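Local coordinates for protein TetR family transcriptional regulator (Clostridium perfringens, PDB 6AZH) that probably binds operator DNA as a dimeric TetR-type regulator, perhaps controlling genes of fatty acid metabolism, at residues A[29-32]-A[33-37]; A[46-49]-A[50-54]. One frame throughout, in Å; residues are numbered along the deposited sequence.

Both contacts belong to the N-terminal helix-turn-helix domain of a TetR-type regulator, with centres about 12 Å apart. Contact 1 is a stretch of helix 29-36, the first helix of the expected DNA-binding motif, running into the turn before helix 40-46, which in this family is the recognition helix. Contact 2 follows later in the chain, where the loop after helix 40-46 starts the long helix 50-74 that leads toward the C-terminal domain. Val-29 joins the two: its CG2 lies 3.5 Å from Lys-50 N and 4.1 Å from Ile-53 CD1. Ile-32 CD1 adds a looser touch, 4.3 Å from Ile-53 CD1.

Contact 1: A[29-32]-A[33-37]; sequences VDEI and ASKAN
Glu-31 and Lys-35, one helical turn apart, join their side chains in a salt bridge along helix 29-36. Lys-35 CB packs 3.4 Å from Glu-31 O, the same oxygen that accepts the bond from Lys-35 N. CG stays over that carbonyl and also comes within 3.6 Å of Glu-31 OE2. CD passes the carboxylate more loosely, CE closes in again, and NZ ends 2.9 Å from Glu-31 OE2. Bends at chi2 and chi4 fold the lysine back to reach its partner. Glu-31 answers with a chain that leaves opposite its own backbone N and then bends at chi2 (71°), turning the carboxylate toward the lysine. NZ approaches OE2 from above the carboxylate plane, 35° out of it, so the charged ends meet aslant.

Beneath this pair, which runs beside Val-18 and Ala-14 of helix 6-26, the backbone keeps regular i to i+4 bonds, from Ala-33 N to Val-29 O (2.9 Å) through to Ala-36 N to Ile-32 O (2.8 Å). Asn-37 then takes a positive phi and closes the helix with a Schellman motif.

Asp-30 directs its carboxylate to Lys-40, tying this helix to the next one of the helix-turn-helix. Val-29 and Ala-33 pack on helix 40-46 through Leu-43, while Ile-32 and Ala-36 lie against the same Val-18 and Ala-14. Val-29 also reaches helix 50-74, so the buried side of this helix faces helices 6-26, 40-46 and 50-74.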
ATOM      1  N   VAL A  29      22.376   5.056  11.280  1.00 16.95           N
ATOM      2  CA  VAL A  29      23.669   4.544  10.824  1.00 16.05           C
ATOM      3  C   VAL A  29      24.276   3.626  11.882  1.00 19.24           C
ATOM      4  O   VAL A  29      24.793   2.549  11.563  1.00 18.60           O
ATOM      5  CB  VAL A  29      24.617   5.706  10.468  1.00 20.61           C
ATOM      6  CG1 VAL A  29      26.036   5.203  10.293  1.00 17.74           C
ATOM      7  CG2 VAL A  29      24.157   6.417   9.217  1.00 18.37           C
ATOM      8  N   ASP A  30      24.203   4.030  13.159  1.00 19.88           N
ATOM      9  CA  ASP A  30      24.767   3.230  14.249  1.00 19.55           C
ATOM     10  C   ASP A  30      24.246   1.797  14.216  1.00 21.80           C
ATOM     11  O   ASP A  30      25.013   0.834  14.331  1.00 19.54           O
ATOM     12  CB  ASP A  30      24.429   3.853  15.608  1.00 19.49           C
ATOM     13  CG  ASP A  30      25.043   5.219  15.812  1.00 25.38           C
ATOM     14  OD1 ASP A  30      26.129   5.501  15.257  1.00 22.89           O
ATOM     15  OD2 ASP A  30      24.422   6.008  16.551  1.00 27.44           O
ATOM     16  N   GLU A  31      22.929   1.642  14.066  1.00 17.25           N
ATOM     17  CA  GLU A  31      22.333   0.315  14.073  1.00 20.43           C
ATOM     18  C   GLU A  31      22.676  -0.451  12.799  1.00 17.21           C
ATOM     19  O   GLU A  31      22.944  -1.657  12.851  1.00 20.13           O
ATOM     20  CB  GLU A  31      20.814   0.430  14.260  1.00 21.82           C
ATOM     21  CG  GLU A  31      20.046  -0.891  14.201  1.00 24.46           C
ATOM     22  CD  GLU A  31      20.274  -1.802  15.405  1.00 28.50           C
ATOM     23  OE1 GLU A  31      21.058  -1.445  16.317  1.00 31.21           O
ATOM     24  OE2 GLU A  31      19.649  -2.886  15.443  1.00 28.48           O
ATOM     25  N   ILE A  32      22.695   0.234  11.650  1.00 15.81           N
ATOM     26  CA  ILE A  32      23.011  -0.438  10.391  1.00 17.20           C
ATOM     27  C   ILE A  32      24.448  -0.957  10.402  1.00 19.91           C
ATOM     28  O   ILE A  32      24.720  -2.075   9.951  1.00 17.36           O
ATOM     29  CB  ILE A  32      22.752   0.501   9.195  1.00 17.23           C
ATOM     30  CG1 ILE A  32      21.243   0.770   9.062  1.00 16.64           C
ATOM     31  CG2 ILE A  32      23.312  -0.106   7.900  1.00 19.26           C
ATOM     32  CD1 ILE A  32      20.875   1.928   8.148  1.00 20.22           C
ATOM     33  N   ALA A  33      25.387  -0.166  10.927  1.00 20.17           N
ATOM     34  CA  ALA A  33      26.775  -0.626  11.007  1.00 20.73           C
ATOM     35  C   ALA A  33      26.878  -1.861  11.887  1.00 19.45           C
ATOM     36  O   ALA A  33      27.540  -2.843  11.532  1.00 21.21           O
ATOM     37  CB  ALA A  33      27.681   0.488  11.555  1.00 20.25           C
ATOM     38  N   SER A  34      26.223  -1.819  13.047  1.00 17.82           N
ATOM     39  CA  SER A  34      26.249  -2.941  13.975  1.00 19.77           C
ATOM     40  C   SER A  34      25.661  -4.185  13.332  1.00 25.15           C
ATOM     41  O   SER A  34      26.275  -5.257  13.346  1.00 21.48           O
ATOM     42  CB  SER A  34      25.483  -2.569  15.244  1.00 24.17           C
ATOM     43  OG  SER A  34      25.329  -3.687  16.087  1.00 30.10           O
ATOM     44  N   LYS A  35      24.478  -4.046  12.723  1.00 21.47           N
ATOM     45  CA  LYS A  35      23.820  -5.205  12.133  1.00 22.29           C
ATOM     46  C   LYS A  35      24.588  -5.728  10.930  1.00 21.06           C
ATOM     47  O   LYS A  35      24.580  -6.940  10.667  1.00 24.38           O
ATOM     48  CB  LYS A  35      22.381  -4.853  11.742  1.00 25.40           C
ATOM     49  CG  LYS A  35      21.414  -4.748  12.923  1.00 27.09           C
ATOM     50  CD  LYS A  35      21.046  -6.127  13.465  1.00 35.05           C
ATOM     51  CE  LYS A  35      19.949  -6.041  14.529  1.00 34.43           C
ATOM     52  NZ  LYS A  35      20.473  -5.588  15.847  1.00 35.50           N
ATOM     53  N   ALA A  36      25.237  -4.837  10.179  1.00 18.39           N
ATOM     54  CA  ALA A  36      26.018  -5.246   9.021  1.00 16.30           C
ATOM     55  C   ALA A  36      27.357  -5.871   9.383  1.00 21.58           C
ATOM     56  O   ALA A  36      27.994  -6.454   8.504  1.00 23.37           O
ATOM     57  CB  ALA A  36      26.269  -4.053   8.099  1.00 17.17           C
ATOM     58  N   ASN A  37      27.813  -5.745  10.625  1.00 24.23           N
ATOM     59  CA  ASN A  37      29.169  -6.168  10.973  1.00 23.26           C
ATOM     60  C   ASN A  37      30.189  -5.442  10.107  1.00 19.08           C
ATOM     61  O   ASN A  37      31.114  -6.048   9.569  1.00 20.55           O
ATOM     62  CB  ASN A  37      29.331  -7.681  10.830  1.00 28.76           C
ATOM     63  CG  ASN A  37      29.107  -8.409  12.116  1.00 30.18           C
ATOM     64  OD1 ASN A  37      30.054  -8.688  12.848  1.00 39.32           O
ATOM     65  ND2 ASN A  37      27.854  -8.738  12.398  1.00 42.01           N
TER

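Contact 2: A[46-49]-A[50-54]; sequences NFKS and KEEIF
An N-cap opens helix 50-74, just after helix 40-46 of the TetR-type helix-turn-helix domain, and Ser-49 and Glu-52 form its centre. Ser-49 OG accepts from Glu-52 N at 3.2 Å; chi1 of 69° sets the hydroxyl between its own backbone N and carbonyl carbon, where it can turn over the first helical turn. Glu-52 reaches back the other way, but to Lys-48 N rather than to the capping residue. Ser-49 O takes up the first i to i+4 bond, from Ile-53 N.

Phe-47 and Ile-53 make an apolar contact on the buried side, their side chains crossing at about a right angle. Ile-53 CG1 touches Phe-47 CB at 3.6 Å and CG at 3.7 Å, meeting the ring obliquely. Helix 6-26 backs the pair, with Ile-11 against Phe-47 and Ala-15 against Ile-53, and Phe-56 meets the Phe-47 ring.

Lys-48 lays its CB to CE methylenes beside the Glu-52 carboxylate, with CE 3.6 Å from OE2. Its backbone N gives Glu-52 OE1 an almost perfectly straight hydrogen bond, 2.9 Å long and 179° at the hydrogen, arriving from above the carboxylate plane.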
ATOM      1  N   ASN A  46      31.982   4.959   2.804  1.00 22.03           N
ATOM      2  CA  ASN A  46      31.148   4.595   1.665  1.00 25.60           C
ATOM      3  C   ASN A  46      29.861   5.406   1.565  1.00 22.78           C
ATOM      4  O   ASN A  46      29.396   5.672   0.449  1.00 23.88           O
ATOM      5  CB  ASN A  46      30.794   3.105   1.740  1.00 25.61           C
ATOM      6  CG  ASN A  46      31.959   2.210   1.357  1.00 24.83           C
ATOM      7  OD1 ASN A  46      32.129   1.877   0.186  1.00 28.69           O
ATOM      8  ND2 ASN A  46      32.760   1.809   2.341  1.00 21.94           N
ATOM      9  N   PHE A  47      29.285   5.802   2.699  1.00 22.20           N
ATOM     10  CA  PHE A  47      27.998   6.488   2.760  1.00 23.28           C
ATOM     11  C   PHE A  47      28.075   7.586   3.807  1.00 22.32           C
ATOM     12  O   PHE A  47      28.452   7.315   4.949  1.00 25.68           O
ATOM     13  CB  PHE A  47      26.874   5.513   3.128  1.00 21.20           C
ATOM     14  CG  PHE A  47      26.723   4.370   2.170  1.00 21.49           C
ATOM     15  CD1 PHE A  47      26.157   4.569   0.925  1.00 22.74           C
ATOM     16  CD2 PHE A  47      27.135   3.093   2.521  1.00 21.33           C
ATOM     17  CE1 PHE A  47      26.023   3.510   0.021  1.00 23.14           C
ATOM     18  CE2 PHE A  47      26.991   2.025   1.627  1.00 22.05           C
ATOM     19  CZ  PHE A  47      26.428   2.237   0.386  1.00 18.49           C
ATOM     20  N   LYS A  48      27.706   8.814   3.429  1.00 21.23           N
ATOM     21  CA  LYS A  48      27.831   9.953   4.338  1.00 20.72           C
ATOM     22  C   LYS A  48      26.742  10.002   5.398  1.00 19.21           C
ATOM     23  O   LYS A  48      26.933  10.665   6.421  1.00 21.43           O
ATOM     24  CB  LYS A  48      27.800  11.267   3.553  1.00 28.14           C
ATOM     25  CG  LYS A  48      28.980  11.488   2.620  1.00 30.79           C
ATOM     26  CD  LYS A  48      28.936  12.891   2.024  1.00 39.26           C
ATOM     27  CE  LYS A  48      29.334  12.894   0.550  1.00 51.11           C
ATOM     28  NZ  LYS A  48      30.800  12.672   0.366  1.00 48.12           N
ATOM     29  N   SER A  49      25.608   9.335   5.185  1.00 20.23           N
ATOM     30  CA  SER A  49      24.436   9.546   6.026  1.00 19.63           C
ATOM     31  C   SER A  49      23.461   8.390   5.841  1.00 20.49           C
ATOM     32  O   SER A  49      23.578   7.592   4.910  1.00 21.13           O
ATOM     33  CB  SER A  49      23.737  10.865   5.677  1.00 21.76           C
ATOM     34  OG  SER A  49      23.138  10.773   4.392  1.00 22.31           O
ATOM     35  N   LYS A  50      22.483   8.328   6.747  1.00 19.74           N
ATOM     36  CA  LYS A  50      21.380   7.381   6.619  1.00 17.26           C
ATOM     37  C   LYS A  50      20.644   7.558   5.298  1.00 19.52           C
ATOM     38  O   LYS A  50      20.266   6.568   4.651  1.00 19.04           O
ATOM     39  CB  LYS A  50      20.440   7.573   7.809  1.00 19.05           C
ATOM     40  CG  LYS A  50      19.147   6.803   7.760  1.00 21.33           C
ATOM     41  CD  LYS A  50      18.436   6.939   9.097  1.00 19.50           C
ATOM     42  CE  LYS A  50      17.600   8.191   9.197  1.00 22.82           C
ATOM     43  NZ  LYS A  50      17.066   8.343  10.588  1.00 21.18           N
ATOM     44  N   GLU A  51      20.432   8.810   4.876  1.00 20.87           N
ATOM     45  CA  GLU A  51      19.709   9.050   3.631  1.00 19.22           C
ATOM     46  C   GLU A  51      20.472   8.496   2.440  1.00 19.23           C
ATOM     47  O   GLU A  51      19.871   7.962   1.503  1.00 18.64           O
ATOM     48  CB  GLU A  51      19.442  10.539   3.422  1.00 20.09           C
ATOM     49  CG  GLU A  51      18.622  10.816   2.138  1.00 21.67           C
ATOM     50  CD  GLU A  51      17.917  12.171   2.163  1.00 32.38           C
ATOM     51  OE1 GLU A  51      18.504  13.151   1.658  1.00 36.35           O
ATOM     52  OE2 GLU A  51      16.780  12.259   2.684  1.00 29.08           O
ATOM     53  N   GLU A  52      21.799   8.608   2.457  1.00 19.16           N
ATOM     54  CA  GLU A  52      22.572   8.024   1.365  1.00 19.90           C
ATOM     55  C   GLU A  52      22.433   6.510   1.355  1.00 19.03           C
ATOM     56  O   GLU A  52      22.315   5.902   0.282  1.00 18.38           O
ATOM     57  CB  GLU A  52      24.043   8.449   1.465  1.00 22.14           C
ATOM     58  CG  GLU A  52      24.294   9.875   0.997  1.00 27.18           C
ATOM     59  CD  GLU A  52      25.760  10.174   0.665  1.00 33.46           C
ATOM     60  OE1 GLU A  52      26.610   9.262   0.742  1.00 25.09           O
ATOM     61  OE2 GLU A  52      26.061  11.341   0.330  1.00 38.00           O
ATOM     62  N   ILE A  53      22.415   5.878   2.535  1.00 15.59           N
ATOM     63  CA  ILE A  53      22.250   4.428   2.580  1.00 17.25           C
ATOM     64  C   ILE A  53      20.888   4.048   2.018  1.00 16.80           C
ATOM     65  O   ILE A  53      20.770   3.151   1.175  1.00 18.32           O
ATOM     66  CB  ILE A  53      22.421   3.882   4.004  1.00 16.39           C
ATOM     67  CG1 ILE A  53      23.854   4.121   4.521  1.00 16.32           C
ATOM     68  CG2 ILE A  53      22.110   2.378   4.014  1.00 15.27           C
ATOM     69  CD1 ILE A  53      24.012   3.845   6.012  1.00 20.28           C
ATOM     70  N   PHE A  54      19.844   4.743   2.478  1.00 16.58           N
ATOM     71  CA  PHE A  54      18.489   4.475   2.000  1.00 17.53           C
ATOM     72  C   PHE A  54      18.399   4.529   0.480  1.00 18.92           C
ATOM     73  O   PHE A  54      17.854   3.616  -0.150  1.00 17.67           O
ATOM     74  CB  PHE A  54      17.517   5.480   2.620  1.00 15.94           C
ATOM     75  CG  PHE A  54      16.085   5.235   2.233  1.00 14.81           C
ATOM     76  CD1 PHE A  54      15.537   5.843   1.111  1.00 20.62           C
ATOM     77  CD2 PHE A  54      15.297   4.374   2.983  1.00 18.08           C
ATOM     78  CE1 PHE A  54      14.225   5.596   0.755  1.00 18.55           C
ATOM     79  CE2 PHE A  54      13.973   4.125   2.618  1.00 21.84           C
ATOM     80  CZ  PHE A  54      13.449   4.741   1.510  1.00 18.60           C
TER